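Local structure of thymidylate synthase A (Bacillus subtilis, 1BSP) at residues B[1-6]-B[55-60]. The protein catalyses the reductive methylation of dUMP to dTMP, with 5,10-methylenetetrahydrofolate as both methyl donor and reductant, supplying a precursor for DNA synthesis. Sequence-based numbering, arbitrary orientation.
Sequences TQFDKQ and PILTTK
D4, in the first turn of helix 3-17, clasps T58 with both carboxylate oxygens, pinning the N-terminal helix to the loop that leads from strand 39-49 to helix 64-76. The backbone N of T58 donates to D4 OD1 at 2.9 Å, on the syn lone pair. This bond is nearly straight, at 166°. T58 OG1 donates to D4 OD2 at 2.5 Å, meeting the syn side 28° out of the carboxylate plane. An aspartate suits this place because its two oxygens can take an amide and a hydroxyl of the same residue; a chi1 of -64°, with CG anti to the carbonyl carbon, carries them across to the loop. Threonine complements it: its hydroxyl is also hydrogen-bonded to F239 N, so T58 ties the helix start to a third part of the chain. An alanine in place of D4 would probably leave the T58 amide without this acceptor and its hydroxyl without its carboxylate mate, with F239 N still bonded to that hydroxyl.

Q2 caps the helix, its OE1 accepting from D4 N at 2.8 Å on a lone pair in the carbonyl plane. Glutamine fits because its amide oxygen can accept from a first-turn N-H, and the chain bends at its second torsion to bring the amide back over the helix start. A water sits within hydrogen-bonding distance of both Q2 OE1 and I56 O, between the cap and the loop.

Apolar packing is centred on F3. CD1 of L57, a branch methyl, meets the ring at its edge, 3.4 Å from F3 CE1. The compact ring of P55 offers CB, which approaches F3 CD2 obliquely at 4.0 Å. F49 and V192 also touch F3, so the ring packs against both strand 39-49 and helix 188-205.

This apolar packing lies beside a buried carboxylate that accepts two hydrogen bonds; those donors, and its place in a helix's first turn, would tend to stabilise D4 as an anion.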
# COMPACT_ATOMS: atom_id res chain seq x y z
N THR B 1 -23.12 -7.20 -2.86
CA THR B 1 -21.84 -6.98 -3.59
C THR B 1 -21.78 -8.09 -4.63
O THR B 1 -22.84 -8.64 -4.97
CB THR B 1 -20.63 -7.08 -2.63
OG1 THR B 1 -20.90 -8.04 -1.61
CG2 THR B 1 -20.37 -5.73 -2.00
N GLN B 2 -20.60 -8.37 -5.17
CA GLN B 2 -20.41 -9.44 -6.14
C GLN B 2 -19.02 -9.39 -6.76
O GLN B 2 -18.70 -8.49 -7.53
CB GLN B 2 -21.50 -9.46 -7.23
CG GLN B 2 -21.40 -10.63 -8.23
CD GLN B 2 -21.11 -11.97 -7.56
OE1 GLN B 2 -19.96 -12.39 -7.49
NE2 GLN B 2 -22.14 -12.65 -7.09
N PHE B 3 -18.21 -10.36 -6.38
CA PHE B 3 -16.85 -10.50 -6.86
C PHE B 3 -16.87 -10.62 -8.39
O PHE B 3 -16.14 -9.90 -9.07
CB PHE B 3 -16.25 -11.77 -6.25
CG PHE B 3 -14.81 -11.99 -6.58
CD1 PHE B 3 -14.45 -12.71 -7.70
CD2 PHE B 3 -13.82 -11.47 -5.77
CE1 PHE B 3 -13.12 -12.91 -8.02
CE2 PHE B 3 -12.49 -11.67 -6.08
CZ PHE B 3 -12.14 -12.39 -7.20
N ASP B 4 -17.74 -11.48 -8.92
CA ASP B 4 -17.86 -11.71 -10.36
C ASP B 4 -17.98 -10.45 -11.21
O ASP B 4 -17.32 -10.35 -12.24
CB ASP B 4 -19.05 -12.61 -10.68
CG ASP B 4 -18.91 -14.00 -10.11
OD1 ASP B 4 -17.78 -14.53 -10.06
OD2 ASP B 4 -19.94 -14.58 -9.73
N LYS B 5 -18.82 -9.51 -10.79
CA LYS B 5 -19.02 -8.27 -11.53
C LYS B 5 -17.75 -7.41 -11.56
O LYS B 5 -17.32 -6.95 -12.62
CB LYS B 5 -20.16 -7.44 -10.91
CG LYS B 5 -21.46 -8.19 -10.64
CD LYS B 5 -22.24 -8.51 -11.91
CE LYS B 5 -23.60 -9.12 -11.57
NZ LYS B 5 -24.33 -9.58 -12.79
N GLN B 6 -17.15 -7.19 -10.38
CA GLN B 6 -15.95 -6.38 -10.26
C GLN B 6 -14.74 -7.01 -10.95
O GLN B 6 -13.93 -6.32 -11.56
CB GLN B 6 -15.62 -6.13 -8.80
CG GLN B 6 -16.56 -5.15 -8.14
CD GLN B 6 -16.18 -4.88 -6.72
OE1 GLN B 6 -15.06 -4.47 -6.45
NE2 GLN B 6 -17.09 -5.14 -5.80
N PRO B 55 -16.91 -12.44 -0.90
CA PRO B 55 -16.40 -12.23 -2.26
C PRO B 55 -15.73 -13.48 -2.81
O PRO B 55 -14.62 -13.81 -2.41
CB PRO B 55 -15.41 -11.08 -2.07
CG PRO B 55 -14.85 -11.34 -0.70
CD PRO B 55 -16.11 -11.70 0.09
N ILE B 56 -16.42 -14.19 -3.68
CA ILE B 56 -15.86 -15.39 -4.27
C ILE B 56 -16.35 -15.50 -5.70
O ILE B 56 -17.41 -14.96 -6.04
CB ILE B 56 -16.20 -16.66 -3.43
CG1 ILE B 56 -15.26 -17.80 -3.79
CG2 ILE B 56 -17.66 -17.06 -3.62
CD1 ILE B 56 -15.32 -18.96 -2.83
N LEU B 57 -15.51 -16.09 -6.54
CA LEU B 57 -15.81 -16.26 -7.96
C LEU B 57 -16.74 -17.46 -8.16
O LEU B 57 -16.58 -18.50 -7.51
CB LEU B 57 -14.50 -16.46 -8.73
CG LEU B 57 -14.38 -16.16 -10.23
CD1 LEU B 57 -14.65 -14.68 -10.51
CD2 LEU B 57 -12.99 -16.52 -10.71
N THR B 58 -17.73 -17.29 -9.02
CA THR B 58 -18.66 -18.38 -9.30
C THR B 58 -18.56 -18.86 -10.75
O THR B 58 -18.97 -19.98 -11.04
CB THR B 58 -20.12 -17.97 -9.01
OG1 THR B 58 -20.56 -16.99 -9.97
CG2 THR B 58 -20.26 -17.41 -7.58
N THR B 59 -17.97 -18.05 -11.63
CA THR B 59 -17.80 -18.42 -13.04
C THR B 59 -16.84 -19.58 -13.24
O THR B 59 -16.72 -20.13 -14.32
CB THR B 59 -17.33 -17.23 -13.87
OG1 THR B 59 -16.19 -16.64 -13.24
CG2 THR B 59 -18.45 -16.18 -14.02
N LYS B 60 -16.12 -19.94 -12.18
CA LYS B 60 -15.21 -21.07 -12.21
C LYS B 60 -15.05 -21.38 -10.73
O LYS B 60 -15.49 -20.60 -9.89
CB LYS B 60 -13.88 -20.68 -12.85
CG LYS B 60 -12.88 -19.97 -11.95
CD LYS B 60 -11.50 -20.02 -12.58
CE LYS B 60 -10.40 -19.62 -11.61
NZ LYS B 60 -9.09 -19.51 -12.33
O HOH W 1 -20.03 -14.32 -5.86